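Local coordinates for protein tRNA dimethylallyltransferase (Staphylococcus epidermidis ATCC 12228, PDB 3D3Q) that probably transfers a dimethylallyl group from dimethylallyl diphosphate onto the adenine at position 37 of tRNAs that read codons beginning with uridine, at residues 7-12 with 97-102; 216-221 with 268-273. All coordinates share one frame; numbering follows the deposited sequence.

Contact 1: 7-12 with 97-102; sequences PFLIVI and KVPIIA
The carbonyl oxygen of I10 is approached twice from the neighbouring strand: by I101 N, in a hydrogen bond 3.0 Å from I10 O with 170° at the hydrogen, and by the CA-H of I100, with I100 CA 3.5 Å from I10 O. Two further backbone bonds, I10 N to P99 O and I12 N to I101 O, each 3.1 Å, complete the pairing. I10 therefore reaches both residues flanking I100, the register of a parallel pair, and the short strand axes diverge by 21°. Side chains alternate between the two faces of this sheet. On one, I101 holds CG1 between its backbone N and carbonyl carbon (chi1 53°), which carries CD1 up to both methyls of V11 and to within 3.9 Å of L9 CD2. L9 uses its other branch on the proline, CD1 standing 3.7 Å from P99 CB, and I89 of helix 78-94 covers L9 and P99 together. On the other face I10 and I100 lie side by side and point the same way, I10 CB being 3.9 Å from I100 CG2. Farther back, V98 offers CG1 to the edge of the F8 ring, near its plane, 4.1 Å from CD2. I12 and A102 meet helix 20-30 through S24, and I12 also touches K20 of the predicted ATP-binding loop. Strand 8-13 runs directly into that loop, while strand 98-102 leads toward T105, which by similarity contacts tRNA. Directional bonds here come from the backbone and the side chains add only apolar packing, so the main chain sets the register.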
loop_
_atom_site.group_PDB
_atom_site.type_symbol
_atom_site.label_atom_id
_atom_site.label_comp_id
_atom_site.label_asym_id
_atom_site.label_seq_id
_atom_site.Cartn_x
_atom_site.Cartn_y
_atom_site.Cartn_z
ATOM N N PRO A 7 5.407 6.708 -19.529
ATOM C CA PRO A 7 4.992 5.307 -19.688
ATOM C C PRO A 7 3.812 4.897 -18.788
ATOM O O PRO A 7 3.722 5.304 -17.626
ATOM C CB PRO A 7 6.264 4.527 -19.352
ATOM C CG PRO A 7 6.956 5.421 -18.372
ATOM C CD PRO A 7 6.767 6.797 -18.976
ATOM N N PHE A 8 2.911 4.084 -19.335
ATOM C CA PHE A 8 1.756 3.619 -18.583
ATOM C C PHE A 8 2.185 2.613 -17.522
ATOM O O PHE A 8 2.968 1.701 -17.800
ATOM C CB PHE A 8 0.729 2.964 -19.512
ATOM C CG PHE A 8 -0.556 2.594 -18.828
ATOM C CD1 PHE A 8 -1.367 3.579 -18.271
ATOM C CD2 PHE A 8 -0.955 1.274 -18.725
ATOM C CE1 PHE A 8 -2.559 3.252 -17.624
ATOM C CE2 PHE A 8 -2.147 0.939 -18.079
ATOM C CZ PHE A 8 -2.947 1.940 -17.527
ATOM N N LEU A 9 1.661 2.791 -16.311
ATOM C CA LEU A 9 1.966 1.908 -15.186
ATOM C C LEU A 9 0.746 1.682 -14.290
ATOM O O LEU A 9 0.049 2.640 -13.965
ATOM C CB LEU A 9 3.072 2.520 -14.335
ATOM C CG LEU A 9 3.470 1.686 -13.126
ATOM C CD1 LEU A 9 4.305 0.510 -13.561
ATOM C CD2 LEU A 9 4.251 2.546 -12.179
ATOM N N ILE A 10 0.482 0.433 -13.896
ATOM C CA ILE A 10 -0.644 0.137 -12.995
ATOM C C ILE A 10 -0.065 -0.093 -11.613
ATOM O O ILE A 10 0.959 -0.759 -11.477
ATOM C CB ILE A 10 -1.428 -1.176 -13.353
ATOM C CG1 ILE A 10 -2.106 -1.078 -14.721
ATOM C CG2 ILE A 10 -2.535 -1.406 -12.331
ATOM C CD1 ILE A 10 -3.242 -0.092 -14.749
ATOM N N VAL A 11 -0.700 0.459 -10.586
ATOM C CA VAL A 11 -0.209 0.258 -9.215
ATOM C C VAL A 11 -1.388 -0.205 -8.328
ATOM O O VAL A 11 -2.398 0.499 -8.189
ATOM C CB VAL A 11 0.426 1.571 -8.622
ATOM C CG1 VAL A 11 1.137 1.276 -7.319
ATOM C CG2 VAL A 11 1.396 2.176 -9.603
ATOM N N ILE A 12 -1.254 -1.389 -7.735
ATOM C CA ILE A 12 -2.300 -1.960 -6.893
ATOM C C ILE A 12 -1.803 -2.180 -5.468
ATOM O O ILE A 12 -1.158 -3.190 -5.171
ATOM C CB ILE A 12 -2.793 -3.305 -7.472
ATOM C CG1 ILE A 12 -3.210 -3.106 -8.930
ATOM C CG2 ILE A 12 -3.975 -3.817 -6.674
ATOM C CD1 ILE A 12 -3.552 -4.385 -9.661
ATOM N N LYS A 97 4.596 -4.636 -23.290
ATOM C CA LYS A 97 3.734 -5.186 -22.250
ATOM C C LYS A 97 3.305 -4.095 -21.264
ATOM O O LYS A 97 3.687 -2.927 -21.394
ATOM C CB LYS A 97 4.448 -6.323 -21.509
ATOM C CG LYS A 97 4.358 -7.684 -22.197
ATOM C CD LYS A 97 5.228 -8.733 -21.490
ATOM C CE LYS A 97 4.583 -10.147 -21.510
ATOM N NZ LYS A 97 4.288 -10.674 -22.889
ATOM N N VAL A 98 2.505 -4.483 -20.279
ATOM C CA VAL A 98 2.013 -3.538 -19.296
ATOM C C VAL A 98 2.642 -3.724 -17.939
ATOM O O VAL A 98 2.323 -4.676 -17.220
ATOM C CB VAL A 98 0.503 -3.661 -19.124
ATOM C CG1 VAL A 98 0.024 -2.671 -18.078
ATOM C CG2 VAL A 98 -0.177 -3.424 -20.449
ATOM N N PRO A 99 3.544 -2.809 -17.560
ATOM C CA PRO A 99 4.214 -2.883 -16.265
ATOM C C PRO A 99 3.209 -2.676 -15.116
ATOM O O PRO A 99 2.505 -1.655 -15.059
ATOM C CB PRO A 99 5.244 -1.770 -16.357
ATOM C CG PRO A 99 4.529 -0.752 -17.171
ATOM C CD PRO A 99 3.898 -1.569 -18.264
ATOM N N ILE A 100 3.158 -3.647 -14.199
ATOM C CA ILE A 100 2.235 -3.620 -13.058
ATOM C C ILE A 100 3.003 -3.868 -11.768
ATOM O O ILE A 100 3.743 -4.843 -11.660
ATOM C CB ILE A 100 1.182 -4.749 -13.171
ATOM C CG1 ILE A 100 0.525 -4.732 -14.553
ATOM C CG2 ILE A 100 0.140 -4.582 -12.116
ATOM C CD1 ILE A 100 -0.072 -6.060 -14.937
ATOM N N ILE A 101 2.834 -2.989 -10.792
ATOM C CA ILE A 101 3.499 -3.184 -9.515
ATOM C C ILE A 101 2.434 -3.553 -8.479
ATOM O O ILE A 101 1.435 -2.861 -8.304
ATOM C CB ILE A 101 4.290 -1.931 -9.070
ATOM C CG1 ILE A 101 3.390 -0.708 -9.089
ATOM C CG2 ILE A 101 5.478 -1.727 -9.990
ATOM C CD1 ILE A 101 4.120 0.565 -8.774
ATOM N N ALA A 102 2.660 -4.686 -7.826
ATOM C CA ALA A 102 1.769 -5.208 -6.823
ATOM C C ALA A 102 2.395 -4.961 -5.474
ATOM O O ALA A 102 3.587 -5.212 -5.274
ATOM C CB ALA A 102 1.571 -6.681 -7.031
#

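Contact 2: 216-221 with 268-273; sequences KRVDIM and KLKQHS
V218 points at the opposing helix and meets two side chains there in different ways. It slides past L269 in the opposite direction, CG1 lying 3.7 Å from L269 CD2, whereas the chain of K270 crosses it obliquely, with K270 CG 3.6 Å from the same V218 CG1. That lysine sets off with CG anti to its carbonyl carbon (chi1 -59°) and then runs extended, so its methylenes pass the valine before the ammonium reaches D219 at about a right angle to the aspartate side chain. The resulting salt bridge joins K270 NZ to D219 OD1 at 2.7 Å; NZ comes to the syn side of that oxygen, 20° out of the carboxylate plane. D219 is exposed, so solvent probably weakens this attraction. Both helices, 207-224 and 262-286, lie in the connection between strands 197-204 and 291-294 of this P-loop NTPase-clan parallel sheet; the axes of the two short segments approach to 9.9 Å, with 133° between their N-to-C directions. Beyond V218, S273 turns its hydroxyl back to its own helix: OG lies 2.7 Å from L269 O, an oxygen that S273 N also meets, from the opposite face of the carbonyl plane. The same hydroxyl oxygen sits 4.1 Å from V218 CG2. L226 of helix 226-235 touches two buried residues, L269 and M221, a selenomethionine in this crystal. R217 brings NH1 obliquely to S273 CB at 4.4 Å and also touches T16 of the predicted ATP-binding loop, while S273 rests on I247, part of a region that by similarity contacts tRNA.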
loop_
_atom_site.group_PDB
_atom_site.type_symbol
_atom_site.label_atom_id
_atom_site.label_comp_id
_atom_site.label_asym_id
_atom_site.label_seq_id
_atom_site.Cartn_x
_atom_site.Cartn_y
_atom_site.Cartn_z
ATOM N N LYS A 216 -7.011 -13.249 11.639
ATOM C CA LYS A 216 -7.186 -14.540 11.000
ATOM C C LYS A 216 -6.012 -14.943 10.109
ATOM O O LYS A 216 -5.749 -16.126 9.937
ATOM C CB LYS A 216 -8.488 -14.558 10.203
ATOM C CG LYS A 216 -8.815 -15.919 9.616
ATOM C CD LYS A 216 -10.321 -16.207 9.599
ATOM C CE LYS A 216 -10.619 -17.624 9.090
ATOM N NZ LYS A 216 -12.063 -17.966 9.182
ATOM N N ARG A 217 -5.299 -13.972 9.554
ATOM C CA ARG A 217 -4.169 -14.297 8.696
ATOM C C ARG A 217 -2.962 -14.688 9.529
ATOM O O ARG A 217 -2.098 -15.446 9.081
ATOM C CB ARG A 217 -3.831 -13.113 7.801
ATOM C CG ARG A 217 -2.629 -13.315 6.927
ATOM C CD ARG A 217 -2.452 -12.095 6.053
ATOM N NE ARG A 217 -2.383 -10.831 6.807
ATOM C CZ ARG A 217 -1.302 -10.387 7.449
ATOM N NH1 ARG A 217 -1.342 -9.226 8.100
ATOM N NH2 ARG A 217 -0.185 -11.107 7.443
ATOM N N VAL A 218 -2.901 -14.169 10.746
ATOM C CA VAL A 218 -1.795 -14.488 11.629
ATOM C C VAL A 218 -2.005 -15.921 12.098
ATOM O O VAL A 218 -1.052 -16.677 12.239
ATOM C CB VAL A 218 -1.727 -13.499 12.836
ATOM C CG1 VAL A 218 -0.611 -13.898 13.783
ATOM C CG2 VAL A 218 -1.476 -12.087 12.340
ATOM N N ASP A 219 -3.262 -16.304 12.315
ATOM C CA ASP A 219 -3.561 -17.667 12.756
ATOM C C ASP A 219 -3.140 -18.652 11.685
ATOM O O ASP A 219 -2.540 -19.680 11.985
ATOM C CB ASP A 219 -5.055 -17.854 13.048
ATOM C CG ASP A 219 -5.511 -17.098 14.285
ATOM O OD1 ASP A 219 -4.655 -16.805 15.156
ATOM O OD2 ASP A 219 -6.735 -16.810 14.398
ATOM N N ILE A 220 -3.455 -18.341 10.433
ATOM C CA ILE A 220 -3.103 -19.224 9.333
ATOM C C ILE A 220 -1.593 -19.378 9.190
ATOM O O ILE A 220 -1.095 -20.484 8.998
ATOM C CB ILE A 220 -3.672 -18.712 8.012
ATOM C CG1 ILE A 220 -5.172 -18.461 8.151
ATOM C CG2 ILE A 220 -3.411 -19.728 6.918
ATOM C CD1 ILE A 220 -5.798 -17.816 6.933
HETATM N N MSE A 221 -0.867 -18.266 9.278
HETATM C CA MSE A 221 0.587 -18.313 9.153
HETATM C C MSE A 221 1.186 -19.260 10.187
HETATM O O MSE A 221 2.041 -20.084 9.859
HETATM C CB MSE A 221 1.211 -16.930 9.340
HETATM C CG MSE A 221 0.720 -15.850 8.395
HETATM SE SE MSE A 221 1.944 -14.321 8.367
HETATM C CE MSE A 221 1.937 -13.817 10.246
ATOM N N LYS A 268 1.210 -10.035 20.516
ATOM C CA LYS A 268 1.921 -8.860 20.029
ATOM C C LYS A 268 2.088 -8.884 18.513
ATOM O O LYS A 268 2.136 -7.834 17.869
ATOM C CB LYS A 268 3.287 -8.750 20.712
ATOM C CG LYS A 268 3.185 -8.492 22.211
ATOM C CD LYS A 268 4.525 -8.105 22.831
ATOM C CE LYS A 268 5.571 -9.221 22.676
ATOM N NZ LYS A 268 6.886 -8.913 23.338
ATOM N N LEU A 269 2.174 -10.083 17.945
ATOM C CA LEU A 269 2.311 -10.233 16.501
ATOM C C LEU A 269 1.043 -9.760 15.771
ATOM O O LEU A 269 1.127 -9.083 14.745
ATOM C CB LEU A 269 2.615 -11.698 16.152
ATOM C CG LEU A 269 2.574 -12.134 14.684
ATOM C CD1 LEU A 269 3.479 -11.258 13.854
ATOM C CD2 LEU A 269 2.999 -13.588 14.576
ATOM N N LYS A 270 -0.129 -10.109 16.296
ATOM C CA LYS A 270 -1.386 -9.694 15.673
ATOM C C LYS A 270 -1.603 -8.200 15.891
ATOM O O LYS A 270 -2.274 -7.541 15.099
ATOM C CB LYS A 270 -2.567 -10.461 16.266
ATOM C CG LYS A 270 -2.486 -11.980 16.111
ATOM C CD LYS A 270 -3.719 -12.661 16.698
ATOM C CE LYS A 270 -3.620 -14.164 16.610
ATOM N NZ LYS A 270 -4.912 -14.791 16.943
ATOM N N GLN A 271 -1.043 -7.671 16.974
ATOM C CA GLN A 271 -1.186 -6.259 17.254
ATOM C C GLN A 271 -0.330 -5.464 16.268
ATOM O O GLN A 271 -0.859 -4.675 15.488
ATOM C CB GLN A 271 -0.772 -5.948 18.693
ATOM C CG GLN A 271 -1.298 -4.612 19.183
ATOM C CD GLN A 271 -0.530 -4.058 20.367
ATOM O OE1 GLN A 271 -0.932 -3.052 20.952
ATOM N NE2 GLN A 271 0.581 -4.704 20.719
ATOM N N HIS A 272 0.988 -5.670 16.290
ATOM C CA HIS A 272 1.892 -4.967 15.364
ATOM C C HIS A 272 1.346 -5.055 13.941
ATOM O O HIS A 272 1.548 -4.152 13.140
ATOM C CB HIS A 272 3.291 -5.602 15.358
ATOM C CG HIS A 272 4.077 -5.384 16.610
ATOM N ND1 HIS A 272 3.655 -5.824 17.845
ATOM C CD2 HIS A 272 5.280 -4.801 16.808
ATOM C CE1 HIS A 272 4.566 -5.523 18.753
ATOM N NE2 HIS A 272 5.562 -4.902 18.149
ATOM N N SER A 273 0.676 -6.163 13.626
ATOM C CA SER A 273 0.135 -6.350 12.301
ATOM C C SER A 273 -1.047 -5.432 12.102
ATOM O O SER A 273 -1.225 -4.870 11.022
ATOM C CB SER A 273 -0.273 -7.803 12.085
ATOM O OG SER A 273 0.849 -8.667 12.060
#

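In the fold
Contact 1 belongs to the buried core and contact 2 to a partly buried helix interface nearer the surface; they share no element, their centres are 30 Å apart, and they lie on opposite sides of the chain's centre. Contact 1 joins two middle strands of the parallel sheet, where backbone hydrogen bonds fix the register and 458 Å² is buried. Contact 2 buries 272 Å² and relies on side chains between its two segments: an apolar centre with a charged pair at its exposed margin. Each contact has one residue close to the predicted ATP-binding loop, so the two probably flank that site from the sheet and from the helices.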